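Local coordinates for protein C-domain type II peptide synthetase (Streptomyces globisporus, PDB 4ZNM) that is a stand-alone condensation-domain protein of the type II peptide synthetase kind, built as two lobes with central beta sheets, at residues T127-V131 with I154-T158; L220-I225 with V354-S360; K240-R246 with Q400-I406; T290-F294 with S369-A373. All coordinates share one frame; numbering follows the deposited sequence. Where two conformers were deposited one is given.

Contact 1 (T127-V131 with I154-T158); sequences TGLSV and IAHHT. With NA (sodium ion), chain C.
His156 opens the HHxxxD signature of condensation domains, and here its imidazole packs against Val131 of the loop 127-131. Val131 CB stands over one ring face, 3.6 Å from the ring centroid and 8° off the ring normal, so the valine sits almost directly over the centre in a CH-pi contact. At the ring edge, in plane, His156 CD2 comes within 3.0 Å of Leu129 O. The ring rotation is set further by polar partners: His156 ND1 and Thr158 OG1 hydrogen-bond at 2.8 Å, while His156 NE2 bonds to Gly43 O. Val131 CG2, anti to its own backbone N, lies across the threonine at 3.3 Å from Thr158 OG1. Two residues earlier, Leu129 lays its CD2 branch on the strand, 3.6 Å from Ile154 O, with Ile154 CG1 beside it. Ser130 faces away and grips a sodium ion with two atoms, Ser130 O and Ser130 OG both at 2.5 Å; a water and the carbonyl oxygens of Glu133 and Pro135 complete the site. The loop comes straight off helix 110-125 and lies over the end of strand 148-156, which runs between strands 137-143 and 47-55; Val131 and Thr158 also reach Leu81 on strand 79-84.

Contact 2 (L220-I225 with V354-S360); sequences LQGARI and VPELMAS
Leu357, Ile225 and Arg224 carry this meeting of two loops, each folded by beta turns. Leu357 puts CG anti to the backbone N (chi1 -173°), which swings its isobutyl group back over the other loop although its first bond leaves in the opposite sense. One branch, CD1, rests 3.7 Å from Ala223 O and near the methyl of Ala223; the other, CD2, turns toward Leu220 and the end of Ile225. The isoleucine runs obliquely across it, with Ile225 CG1 3.8 Å from Leu357 CG, and its tip, CD1, also meets Met358 CG (a selenomethionine) at 4.0 Å. The same two residues are tied through the backbone: Ile225 N donates to Leu357 O at 2.9 Å, in the carbonyl plane. A water doubles the grip on that carbonyl, giving one proton to Leu357 O at 2.7 Å and the other to Ile225 O while accepting from Ser360 N. Arg224 borders the hydrophobic patch on its exposed flank. Its chain bends at chi2 and lies alongside Glu356, pointing the same way, so that Glu356 CB sits over the centre of the guanidinium face, 3.4 Å from Arg224 CZ. The carboxylate itself does not pair with the arginine; instead Arg224 NH1 bonds back to Ala223 O at 3.2 Å. Beyond the two loops, Phe347 of helix 347-350 packs on Leu357, while strands 288-295 and 312-319 take Ile225 through Thr290, Pro292 and Phe313; Leu220 is the first residue to leave helix 207-219.

Contact 3 (K240-R246 with Q400-I406); sequences KGTAWQR and QAEGSDI
Trp244 and Gln400 form a single antiparallel bridge, a hydrogen-bonded pair in which each backbone N donates to the other's O, and farther on Gly403 N donates to Thr242 O at 2.8 Å. The bridge lies on the outer side of strand 242-249, an edge strand of the five-stranded sheet, where the chain returns from strand 388-392 in the sheet of the other lobe. Trp244 lays its indole alongside the returning loop: NE1 donates to Ser404 O at 2.9 Å, in the ring plane and on a lone pair, fixing the ring's rotation, and CZ2, on the same side of the indole, meets Ile406 CG1 obliquely. Arg246 sets a guanidinium face against Trp244 CB and salt-bridges Glu125 at the end of helix 110-125; Glu125 also accepts from Ser404 N, so that one carboxylate clasps strand and loop together. At the other end Lys240, bent at chi2 and chi4, curls its ammonium among three oxygens: a salt bridge of NZ to Asp405 OD1 at 2.8 Å on the syn side, a bond to Ile406 O at 3.0 Å from above the carbonyl plane, and one to Pro407 O. Between these ends Thr242 packs CG2 on Ile406 and turns OG1 to the loop backbone, where it accepts from Ile406 N at 3.0 Å along a nearly straight 176° bond.

Contact 4 (T290-F294 with S369-A373); sequences TVPTF and SVFQA
Phe294 and Val370 cross at about a right angle where two strands running in the same general direction, 42° apart, join the two-stranded antiparallel sheet 288-295/312-319 to the five-stranded sheet. Val370 CG1, anti to its backbone N, reaches Phe294 CD2 at 3.8 Å, coming to the ring obliquely. Gln372 crosses the same phenylalanine, its extended chain bringing the amide to the ring obliquely, the two planes 36° apart; its NE2 is 3.7 Å from Phe294 CB. Val370 turns its other methyl, CG2, onto Pro292 CG. Between the strands one backbone bond forms, Phe371 N to Pro292 O at 3.1 Å, and the splay is then bridged by a side chain: Thr293 places OG1 anti to its backbone N (chi1 -166°) and donates to Phe371 O at 2.7 Å, 18° from the carbonyl plane. Phe371 leads its ring away to stack on Tyr276. Phe294 N is buried here without any partner in the model. Where the strands have spread too far for direct bonding, a water steps in, donating to Thr293 OG1 at 2.6 Å and to Phe294 O while accepting from Ala373 N at 2.9 Å.

Contacts 2 and 4 form one continuous block: Ile225 CG2 of contact 2 packs on Pro292 CD of contact 4 at 3.7 Å, and Ala223 meets Thr290 beside it. Contact 3 reaches the same five-stranded sheet as contact 4, with about 7 Å between nearest atoms. Contact 1 belongs to the other lobe and brings the histidine signature and the sodium ion; its centre is 31 Å from that of contact 2 but only 14 Å from that of contact 3. His47 spans the interval between contacts 1 and 3, hydrogen-bonding Thr127 O through NE2 and Ser404 OG through ND1, so one imidazole links the loop of contact 1 to that of contact 3.

Contact 1 (T127-V131 with I154-T158)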
loop_
_atom_site.group_PDB
_atom_site.type_symbol
_atom_site.label_atom_id
_atom_site.label_comp_id
_atom_site.label_asym_id
_atom_site.label_seq_id
_atom_site.Cartn_x
_atom_site.Cartn_y
_atom_site.Cartn_z
ATOM N N THR A 127 2.864 8.414 14.847
ATOM C CA THR A 127 3.489 7.716 15.958
ATOM C C THR A 127 4.220 6.469 15.459
ATOM O O THR A 127 4.003 6.020 14.336
ATOM C CB THR A 127 2.471 7.321 17.032
ATOM O OG1 THR A 127 1.586 6.304 16.530
ATOM C CG2 THR A 127 1.687 8.540 17.471
ATOM N N GLY A 128 5.114 5.934 16.289
ATOM C CA GLY A 128 5.946 4.798 15.899
ATOM C C GLY A 128 5.434 3.478 16.424
ATOM O O GLY A 128 4.631 3.425 17.355
ATOM N N LEU A 129 5.879 2.401 15.789
ATOM C CA LEU A 129 5.455 1.059 16.179
ATOM C C LEU A 129 6.580 0.094 15.786
ATOM O O LEU A 129 6.764 -0.186 14.620
ATOM C CB LEU A 129 4.136 0.716 15.492
ATOM C CG LEU A 129 3.569 -0.686 15.697
ATOM C CD1 LEU A 129 3.381 -0.955 17.158
ATOM C CD2 LEU A 129 2.231 -0.849 14.979
ATOM N N SER A 130 7.329 -0.375 16.772
ATOM C CA SER A 130 8.492 -1.231 16.548
ATOM C C SER A 130 8.116 -2.566 15.931
ATOM O O SER A 130 6.987 -3.042 16.104
ATOM C CB SER A 130 9.205 -1.478 17.868
ATOM O OG SER A 130 8.437 -2.352 18.669
ATOM N N VAL A 131 9.059 -3.158 15.195
ATOM C CA VAL A 131 8.900 -4.543 14.733
ATOM C C VAL A 131 9.675 -5.504 15.660
ATOM O O VAL A 131 9.511 -6.723 15.628
ATOM C CB VAL A 131 9.372 -4.694 13.262
ATOM C CG1 VAL A 131 10.885 -4.627 13.183
ATOM C CG2 VAL A 131 8.793 -5.985 12.688
ATOM N N ILE A 154 -3.314 0.506 13.483
ATOM C CA ILE A 154 -1.970 0.650 12.966
ATOM C C ILE A 154 -1.218 -0.643 13.165
ATOM O O ILE A 154 -1.296 -1.274 14.208
ATOM C CB ILE A 154 -1.253 1.808 13.627
ATOM C CG1 ILE A 154 0.150 1.941 13.044
ATOM C CG2 ILE A 154 -1.247 1.632 15.114
ATOM C CD1 ILE A 154 0.855 3.194 13.512
ATOM N N ALA A 155 -0.505 -1.036 12.121
ATOM C CA ALA A 155 0.217 -2.291 12.119
ATOM C C ALA A 155 1.529 -2.107 11.398
ATOM O O ALA A 155 1.627 -1.321 10.450
ATOM C CB ALA A 155 -0.604 -3.359 11.429
ATOM N N HIS A 156 2.533 -2.858 11.820
ATOM C CA HIS A 156 3.802 -2.781 11.151
ATOM C C HIS A 156 3.658 -3.365 9.754
ATOM O O HIS A 156 3.021 -4.397 9.538
ATOM C CB HIS A 156 4.901 -3.491 11.930
ATOM C CG HIS A 156 6.253 -2.960 11.592
ATOM N ND1 HIS A 156 6.991 -3.415 10.519
ATOM C CD2 HIS A 156 6.963 -1.943 12.135
ATOM C CE1 HIS A 156 8.115 -2.717 10.435
ATOM N NE2 HIS A 156 8.118 -1.819 11.407
ATOM N N HIS A 157 4.253 -2.679 8.794
ATOM C CA HIS A 157 3.999 -2.969 7.389
ATOM C C HIS A 157 4.825 -4.164 6.884
ATOM O O HIS A 157 4.640 -4.626 5.741
ATOM C CB HIS A 157 4.246 -1.675 6.617
ATOM C CG HIS A 157 3.692 -1.657 5.219
ATOM N ND1 HIS A 157 2.827 -2.613 4.722
ATOM C CD2 HIS A 157 3.898 -0.782 4.211
ATOM C CE1 HIS A 157 2.526 -2.323 3.470
ATOM N NE2 HIS A 157 3.164 -1.218 3.133
ATOM N N THR A 158 5.729 -4.678 7.733
ATOM C CA THR A 158 6.326 -6.001 7.490
ATOM C C THR A 158 5.336 -7.118 7.814
ATOM O O THR A 158 5.499 -8.244 7.349
ATOM C CB THR A 158 7.630 -6.256 8.346
ATOM O OG1 THR A 158 7.328 -6.108 9.746
ATOM C CG2 THR A 158 8.778 -5.323 7.947
HETATM NA NA NA C . 6.153 -3.286 18.440
HETATM O O HOH W 1 5.890 -1.460 19.728
#

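Contact 2 (L220-I225 with V354-S360)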
loop_
_atom_site.group_PDB
_atom_site.type_symbol
_atom_site.label_atom_id
_atom_site.label_comp_id
_atom_site.label_asym_id
_atom_site.label_seq_id
_atom_site.Cartn_x
_atom_site.Cartn_y
_atom_site.Cartn_z
ATOM N N LEU A 220 13.473 -7.033 -20.158
ATOM C CA LEU A 220 14.115 -5.935 -19.462
ATOM C C LEU A 220 15.573 -5.725 -19.862
ATOM O O LEU A 220 16.326 -5.033 -19.175
ATOM C CB LEU A 220 14.026 -6.181 -17.971
ATOM C CG LEU A 220 12.614 -6.125 -17.427
ATOM C CD1 LEU A 220 12.630 -6.357 -15.931
ATOM C CD2 LEU A 220 11.902 -4.814 -17.778
ATOM N N GLN A 221 15.956 -6.302 -20.990
ATOM C CA GLN A 221 17.276 -6.072 -21.547
ATOM C C GLN A 221 17.557 -4.579 -21.699
ATOM O O GLN A 221 16.905 -3.898 -22.496
ATOM C CB GLN A 221 17.397 -6.755 -22.900
ATOM C CG GLN A 221 18.714 -6.544 -23.602
ATOM C CD GLN A 221 19.719 -7.575 -23.206
ATOM O OE1 GLN A 221 20.196 -7.585 -22.074
ATOM N NE2 GLN A 221 20.038 -8.475 -24.130
ATOM N N GLY A 222 18.546 -4.081 -20.967
ATOM C CA GLY A 222 18.927 -2.687 -21.071
ATOM C C GLY A 222 17.937 -1.739 -20.436
ATOM O O GLY A 222 18.056 -0.523 -20.589
ATOM N N ALA A 223 16.955 -2.277 -19.717
ATOM C CA ALA A 223 15.999 -1.430 -19.064
ATOM C C ALA A 223 16.579 -0.851 -17.763
ATOM O O ALA A 223 17.349 -1.509 -17.043
ATOM C CB ALA A 223 14.740 -2.186 -18.775
ATOM N N ARG A 224 16.160 0.374 -17.456
ATOM C CA ARG A 224 16.482 1.019 -16.207
ATOM C C ARG A 224 15.192 1.642 -15.697
ATOM O O ARG A 224 14.574 2.416 -16.414
ATOM C CB ARG A 224 17.567 2.084 -16.393
ATOM C CG ARG A 224 18.908 1.559 -16.926
ATOM C CD ARG A 224 19.744 0.916 -15.828
ATOM N NE ARG A 224 21.103 0.603 -16.269
ATOM C CZ ARG A 224 21.422 -0.409 -17.077
ATOM N NH1 ARG A 224 20.484 -1.213 -17.568
ATOM N NH2 ARG A 224 22.687 -0.613 -17.404
ATOM N N ILE A 225 14.786 1.297 -14.474
ATOM C CA ILE A 225 13.658 1.973 -13.836
ATOM C C ILE A 225 13.900 3.480 -13.934
ATOM O O ILE A 225 14.993 3.943 -13.672
ATOM C CB ILE A 225 13.464 1.547 -12.380
ATOM C CG1 ILE A 225 12.977 0.091 -12.319
ATOM C CG2 ILE A 225 12.439 2.437 -11.711
ATOM C CD1 ILE A 225 13.076 -0.542 -10.922
ATOM N N VAL A 354 18.450 -9.348 -13.761
ATOM C CA VAL A 354 18.526 -8.061 -14.441
ATOM C C VAL A 354 19.176 -7.048 -13.482
ATOM O O VAL A 354 18.533 -6.074 -13.054
ATOM C CB VAL A 354 17.130 -7.593 -14.892
ATOM C CG1 VAL A 354 16.655 -8.430 -16.023
ATOM C CG2 VAL A 354 16.120 -7.695 -13.745
ATOM N N PRO A 355 20.466 -7.258 -13.163
ATOM C CA PRO A 355 21.056 -6.615 -11.986
ATOM C C PRO A 355 21.305 -5.111 -12.082
ATOM O O PRO A 355 21.645 -4.540 -11.040
ATOM C CB PRO A 355 22.379 -7.374 -11.799
ATOM C CG PRO A 355 22.708 -7.902 -13.129
ATOM C CD PRO A 355 21.381 -8.228 -13.771
ATOM N N GLU A 356 21.110 -4.486 -13.246
ATOM C CA GLU A 356 21.310 -3.035 -13.370
ATOM C C GLU A 356 19.974 -2.271 -13.389
ATOM O O GLU A 356 19.959 -1.047 -13.475
ATOM C CB GLU A 356 22.120 -2.692 -14.633
ATOM C CG GLU A 356 23.518 -3.334 -14.733
ATOM C CD GLU A 356 24.469 -2.942 -13.610
ATOM O OE1 GLU A 356 24.266 -1.885 -12.983
ATOM O OE2 GLU A 356 25.430 -3.694 -13.349
ATOM N N LEU A 357 18.862 -2.994 -13.309
ATOM C CA LEU A 357 17.536 -2.395 -13.384
ATOM C C LEU A 357 17.349 -1.179 -12.458
ATOM O O LEU A 357 16.633 -0.228 -12.805
ATOM C CB LEU A 357 16.466 -3.442 -13.050
ATOM C CG LEU A 357 15.016 -2.978 -13.250
ATOM C CD1 LEU A 357 14.732 -2.766 -14.750
ATOM C CD2 LEU A 357 14.055 -3.975 -12.651
HETATM N N MSE A 358 17.965 -1.203 -11.275
HETATM C CA MSE A 358 17.686 -0.156 -10.303
HETATM C C MSE A 358 18.807 0.856 -10.197
HETATM O O MSE A 358 18.867 1.597 -9.222
HETATM C CB MSE A 358 17.453 -0.748 -8.913
HETATM C CG MSE A 358 16.210 -1.621 -8.739
HETATM SE SE MSE A 358 16.218 -2.277 -6.909
HETATM C CE MSE A 358 17.776 -3.443 -7.151
ATOM N N ALA A 359 19.705 0.902 -11.165
ATOM C CA ALA A 359 20.881 1.779 -11.028
ATOM C C ALA A 359 20.573 3.280 -10.799
ATOM O O ALA A 359 21.499 4.067 -10.663
ATOM C CB ALA A 359 21.757 1.629 -12.226
ATOM N N SER A 360 19.288 3.646 -10.760
ATOM C CA SER A 360 18.868 5.008 -10.400
ATOM C C SER A 360 18.030 5.047 -9.108
ATOM O O SER A 360 17.228 5.961 -8.876
ATOM C CB SER A 360 18.092 5.644 -11.548
ATOM O OG SER A 360 18.986 6.369 -12.372
HETATM O O HOH W 2 17.121 2.370 -12.587
#

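Contact 3 (K240-R246 with Q400-I406)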
loop_
_atom_site.group_PDB
_atom_site.type_symbol
_atom_site.label_atom_id
_atom_site.label_comp_id
_atom_site.label_asym_id
_atom_site.label_seq_id
_atom_site.Cartn_x
_atom_site.Cartn_y
_atom_site.Cartn_z
ATOM N N LYS A 240 15.908 11.022 7.822
ATOM C CA LYS A 240 14.831 10.341 7.142
ATOM C C LYS A 240 13.448 10.796 7.619
ATOM O O LYS A 240 13.152 10.827 8.815
ATOM C CB LYS A 240 14.972 8.845 7.365
ATOM C CG LYS A 240 13.950 7.973 6.637
ATOM C CD LYS A 240 14.135 8.039 5.117
ATOM C CE LYS A 240 12.993 7.298 4.380
ATOM N NZ LYS A 240 13.017 5.842 4.648
ATOM N N GLY A 241 12.573 11.053 6.667
ATOM C CA GLY A 241 11.173 11.262 6.948
ATOM C C GLY A 241 10.374 11.065 5.679
ATOM O O GLY A 241 10.916 11.188 4.583
ATOM N N THR A 242 9.100 10.731 5.826
ATOM C CA THR A 242 8.221 10.607 4.683
ATOM C C THR A 242 6.969 11.451 4.906
ATOM O O THR A 242 6.316 11.345 5.940
ATOM C CB THR A 242 7.838 9.155 4.445
ATOM O OG1 THR A 242 9.030 8.366 4.278
ATOM C CG2 THR A 242 6.967 9.009 3.244
ATOM N N ALA A 243 6.652 12.271 3.911
ATOM C CA ALA A 243 5.451 13.082 3.925
ATOM C C ALA A 243 4.508 12.532 2.878
ATOM O O ALA A 243 4.926 11.831 1.960
ATOM C CB ALA A 243 5.764 14.524 3.654
ATOM N N TRP A 244 3.238 12.861 3.029
ATOM C CA TRP A 244 2.188 12.358 2.184
ATOM C C TRP A 244 1.269 13.508 1.806
ATOM O O TRP A 244 0.893 14.325 2.668
ATOM C CB TRP A 244 1.395 11.265 2.893
ATOM C CG TRP A 244 2.183 10.042 3.182
ATOM C CD1 TRP A 244 2.960 9.788 4.290
ATOM C CD2 TRP A 244 2.288 8.878 2.348
ATOM N NE1 TRP A 244 3.519 8.533 4.188
ATOM C CE2 TRP A 244 3.132 7.967 3.009
ATOM C CE3 TRP A 244 1.755 8.527 1.106
ATOM C CZ2 TRP A 244 3.427 6.740 2.483
ATOM C CZ3 TRP A 244 2.066 7.310 0.592
ATOM C CH2 TRP A 244 2.896 6.427 1.274
ATOM N N GLN A 245 0.944 13.597 0.516
ATOM C CA GLN A 245 -0.081 14.528 0.034
ATOM C C GLN A 245 -1.252 13.712 -0.467
ATOM O O GLN A 245 -1.078 12.769 -1.234
ATOM C CB GLN A 245 0.476 15.448 -1.056
ATOM C CG GLN A 245 1.474 16.470 -0.460
ATOM C CD GLN A 245 2.034 17.449 -1.470
ATOM O OE1 GLN A 245 1.351 17.834 -2.429
ATOM N NE2 GLN A 245 3.298 17.858 -1.262
ATOM N N ARG A 246 -2.446 14.078 -0.020
ATOM C CA ARG A 246 -3.656 13.298 -0.300
ATOM C C ARG A 246 -4.411 13.966 -1.406
ATOM O O ARG A 246 -4.380 15.174 -1.505
ATOM C CB ARG A 246 -4.559 13.221 0.916
ATOM C CG ARG A 246 -3.830 13.074 2.197
ATOM C CD ARG A 246 -3.382 11.667 2.419
ATOM N NE ARG A 246 -2.771 11.603 3.739
ATOM C CZ ARG A 246 -2.031 10.596 4.170
ATOM N NH1 ARG A 246 -1.798 9.557 3.383
ATOM N NH2 ARG A 246 -1.522 10.653 5.380
ATOM N N GLN A 400 0.186 15.035 5.428
ATOM C CA GLN A 400 0.920 14.520 6.572
ATOM C C GLN A 400 2.375 14.883 6.373
ATOM O O GLN A 400 2.986 14.478 5.377
ATOM C CB GLN A 400 0.754 12.995 6.692
ATOM C CG GLN A 400 1.811 12.278 7.527
ATOM C CD GLN A 400 1.547 12.434 8.987
ATOM O OE1 GLN A 400 2.189 13.240 9.690
ATOM N NE2 GLN A 400 0.565 11.691 9.459
ATOM N N ALA A 401 2.931 15.635 7.323
ATOM C CA ALA A 401 4.314 16.078 7.225
ATOM C C ALA A 401 5.302 14.949 7.531
ATOM O O ALA A 401 6.397 14.937 7.006
ATOM C CB ALA A 401 4.547 17.235 8.153
ATOM N N GLU A 402 4.901 13.998 8.375
ATOM C CA GLU A 402 5.788 12.930 8.821
ATOM C C GLU A 402 5.005 11.691 9.213
ATOM O O GLU A 402 4.515 11.594 10.339
ATOM C CB GLU A 402 6.640 13.382 10.010
ATOM C CG GLU A 402 7.741 12.368 10.365
ATOM C CD GLU A 402 8.967 13.000 11.031
ATOM O OE1 GLU A 402 8.775 13.912 11.877
ATOM O OE2 GLU A 402 10.119 12.577 10.706
ATOM N N GLY A 403 4.901 10.743 8.282
ATOM C CA GLY A 403 4.005 9.614 8.428
ATOM C C GLY A 403 4.633 8.293 8.118
ATOM O O GLY A 403 5.852 8.114 8.295
ATOM N N SER A 404 3.812 7.369 7.619
ATOM C CA SER A 404 4.305 6.029 7.294
ATOM C C SER A 404 5.507 6.108 6.351
ATOM O O SER A 404 5.539 6.892 5.402
ATOM C CB SER A 404 3.224 5.167 6.665
ATOM O OG SER A 404 2.068 5.050 7.500
ATOM N N ASP A 405 6.506 5.309 6.649
ATOM C CA ASP A 405 7.797 5.390 5.968
ATOM C C ASP A 405 7.756 4.797 4.549
ATOM O O ASP A 405 7.169 3.740 4.309
ATOM C CB ASP A 405 8.834 4.680 6.859
ATOM C CG ASP A 405 10.227 4.635 6.256
ATOM O OD1 ASP A 405 11.038 5.548 6.568
ATOM O OD2 ASP A 405 10.517 3.669 5.508
ATOM N N ILE A 406 8.365 5.494 3.606
ATOM C CA ILE A 406 8.745 4.933 2.313
ATOM C C ILE A 406 10.257 4.691 2.349
ATOM O O ILE A 406 11.016 5.649 2.461
ATOM C CB ILE A 406 8.377 5.858 1.146
ATOM C CG1 ILE A 406 6.875 5.989 1.018
ATOM C CG2 ILE A 406 8.946 5.294 -0.210
ATOM C CD1 ILE A 406 6.465 7.067 0.013
HETATM O O HOH W 3 8.310 9.300 8.362
HETATM O O HOH W 4 10.199 7.991 6.788
#

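Contact 4 (T290-F294 with S369-A373)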
loop_
_atom_site.group_PDB
_atom_site.type_symbol
_atom_site.label_atom_id
_atom_site.label_comp_id
_atom_site.label_asym_id
_atom_site.label_seq_id
_atom_site.Cartn_x
_atom_site.Cartn_y
_atom_site.Cartn_z
ATOM N N THR A 290 10.205 2.453 -17.890
ATOM C CA THR A 290 10.018 1.373 -16.946
ATOM C C THR A 290 9.685 1.941 -15.560
ATOM O O THR A 290 10.489 2.650 -14.958
ATOM C CB THR A 290 11.278 0.470 -16.836
ATOM O OG1 THR A 290 11.597 -0.099 -18.108
ATOM C CG2 THR A 290 11.044 -0.642 -15.853
ATOM N N VAL A 291 8.514 1.577 -15.066
ATOM C CA VAL A 291 7.993 2.042 -13.769
ATOM C C VAL A 291 7.455 0.834 -13.022
ATOM O O VAL A 291 6.684 0.058 -13.571
ATOM C CB VAL A 291 6.901 3.119 -13.930
ATOM C CG1 VAL A 291 6.307 3.524 -12.549
ATOM C CG2 VAL A 291 7.476 4.339 -14.599
ATOM N N PRO A 292 7.864 0.662 -11.771
ATOM C CA PRO A 292 7.352 -0.476 -11.022
ATOM C C PRO A 292 5.986 -0.181 -10.429
ATOM O O PRO A 292 5.644 0.982 -10.142
ATOM C CB PRO A 292 8.385 -0.663 -9.892
ATOM C CG PRO A 292 9.023 0.657 -9.745
ATOM C CD PRO A 292 8.957 1.348 -11.054
ATOM N N THR A 293 5.206 -1.238 -10.279
ATOM C CA THR A 293 3.997 -1.187 -9.485
ATOM C C THR A 293 4.216 -2.178 -8.365
ATOM O O THR A 293 5.243 -2.861 -8.349
ATOM C CB THR A 293 2.730 -1.554 -10.326
ATOM O OG1 THR A 293 1.544 -1.179 -9.609
ATOM C CG2 THR A 293 2.681 -3.044 -10.633
ATOM N N PHE A 294 3.257 -2.268 -7.445
ATOM C CA PHE A 294 3.190 -3.394 -6.512
ATOM C C PHE A 294 1.979 -4.206 -6.904
ATOM O O PHE A 294 0.851 -3.686 -6.956
ATOM C CB PHE A 294 3.035 -2.960 -5.042
ATOM C CG PHE A 294 4.297 -2.566 -4.373
ATOM C CD1 PHE A 294 5.207 -3.525 -3.961
ATOM C CD2 PHE A 294 4.542 -1.237 -4.074
ATOM C CE1 PHE A 294 6.354 -3.172 -3.295
ATOM C CE2 PHE A 294 5.691 -0.860 -3.426
ATOM C CZ PHE A 294 6.618 -1.826 -3.036
ATOM N N SER A 369 10.373 5.952 -8.438
ATOM C CA SER A 369 8.987 6.057 -8.056
ATOM C C SER A 369 8.238 4.785 -8.407
ATOM O O SER A 369 8.597 4.040 -9.330
ATOM C CB SER A 369 8.326 7.258 -8.731
ATOM O OG SER A 369 8.019 6.950 -10.074
ATOM N N VAL A 370 7.213 4.538 -7.614
ATOM C CA VAL A 370 6.319 3.412 -7.770
ATOM C C VAL A 370 4.890 3.944 -7.950
ATOM O O VAL A 370 4.481 4.880 -7.269
ATOM C CB VAL A 370 6.370 2.492 -6.530
ATOM C CG1 VAL A 370 5.464 1.312 -6.696
ATOM C CG2 VAL A 370 7.785 1.995 -6.258
ATOM N N PHE A 371 4.116 3.300 -8.799
ATOM C CA PHE A 371 2.733 3.701 -9.027
ATOM C C PHE A 371 1.856 2.478 -8.808
ATOM O O PHE A 371 1.907 1.541 -9.586
ATOM C CB PHE A 371 2.579 4.275 -10.428
ATOM C CG PHE A 371 1.275 5.026 -10.663
ATOM C CD1 PHE A 371 0.120 4.355 -10.997
ATOM C CD2 PHE A 371 1.239 6.404 -10.585
ATOM C CE1 PHE A 371 -1.075 5.048 -11.214
ATOM C CE2 PHE A 371 0.055 7.112 -10.804
ATOM C CZ PHE A 371 -1.104 6.427 -11.123
ATOM N N GLN A 372 1.084 2.476 -7.723
ATOM C CA GLN A 372 0.334 1.286 -7.329
ATOM C C GLN A 372 -1.134 1.524 -7.122
ATOM O O GLN A 372 -1.546 2.574 -6.673
ATOM C CB GLN A 372 0.897 0.680 -6.028
ATOM C CG GLN A 372 0.352 1.178 -4.721
ATOM C CD GLN A 372 0.778 0.299 -3.555
ATOM O OE1 GLN A 372 1.482 0.749 -2.669
ATOM N NE2 GLN A 372 0.335 -0.956 -3.548
ATOM N N ALA A 373 -1.900 0.483 -7.391
ATOM C CA ALA A 373 -3.283 0.407 -6.964
ATOM C C ALA A 373 -3.310 -0.363 -5.655
ATOM O O ALA A 373 -2.698 -1.399 -5.517
ATOM C CB ALA A 373 -4.151 -0.283 -8.039
HETATM O O HOH W 5 -0.754 -1.928 -8.632
HETATM O O HOH W 6 -0.772 -3.743 -4.294
#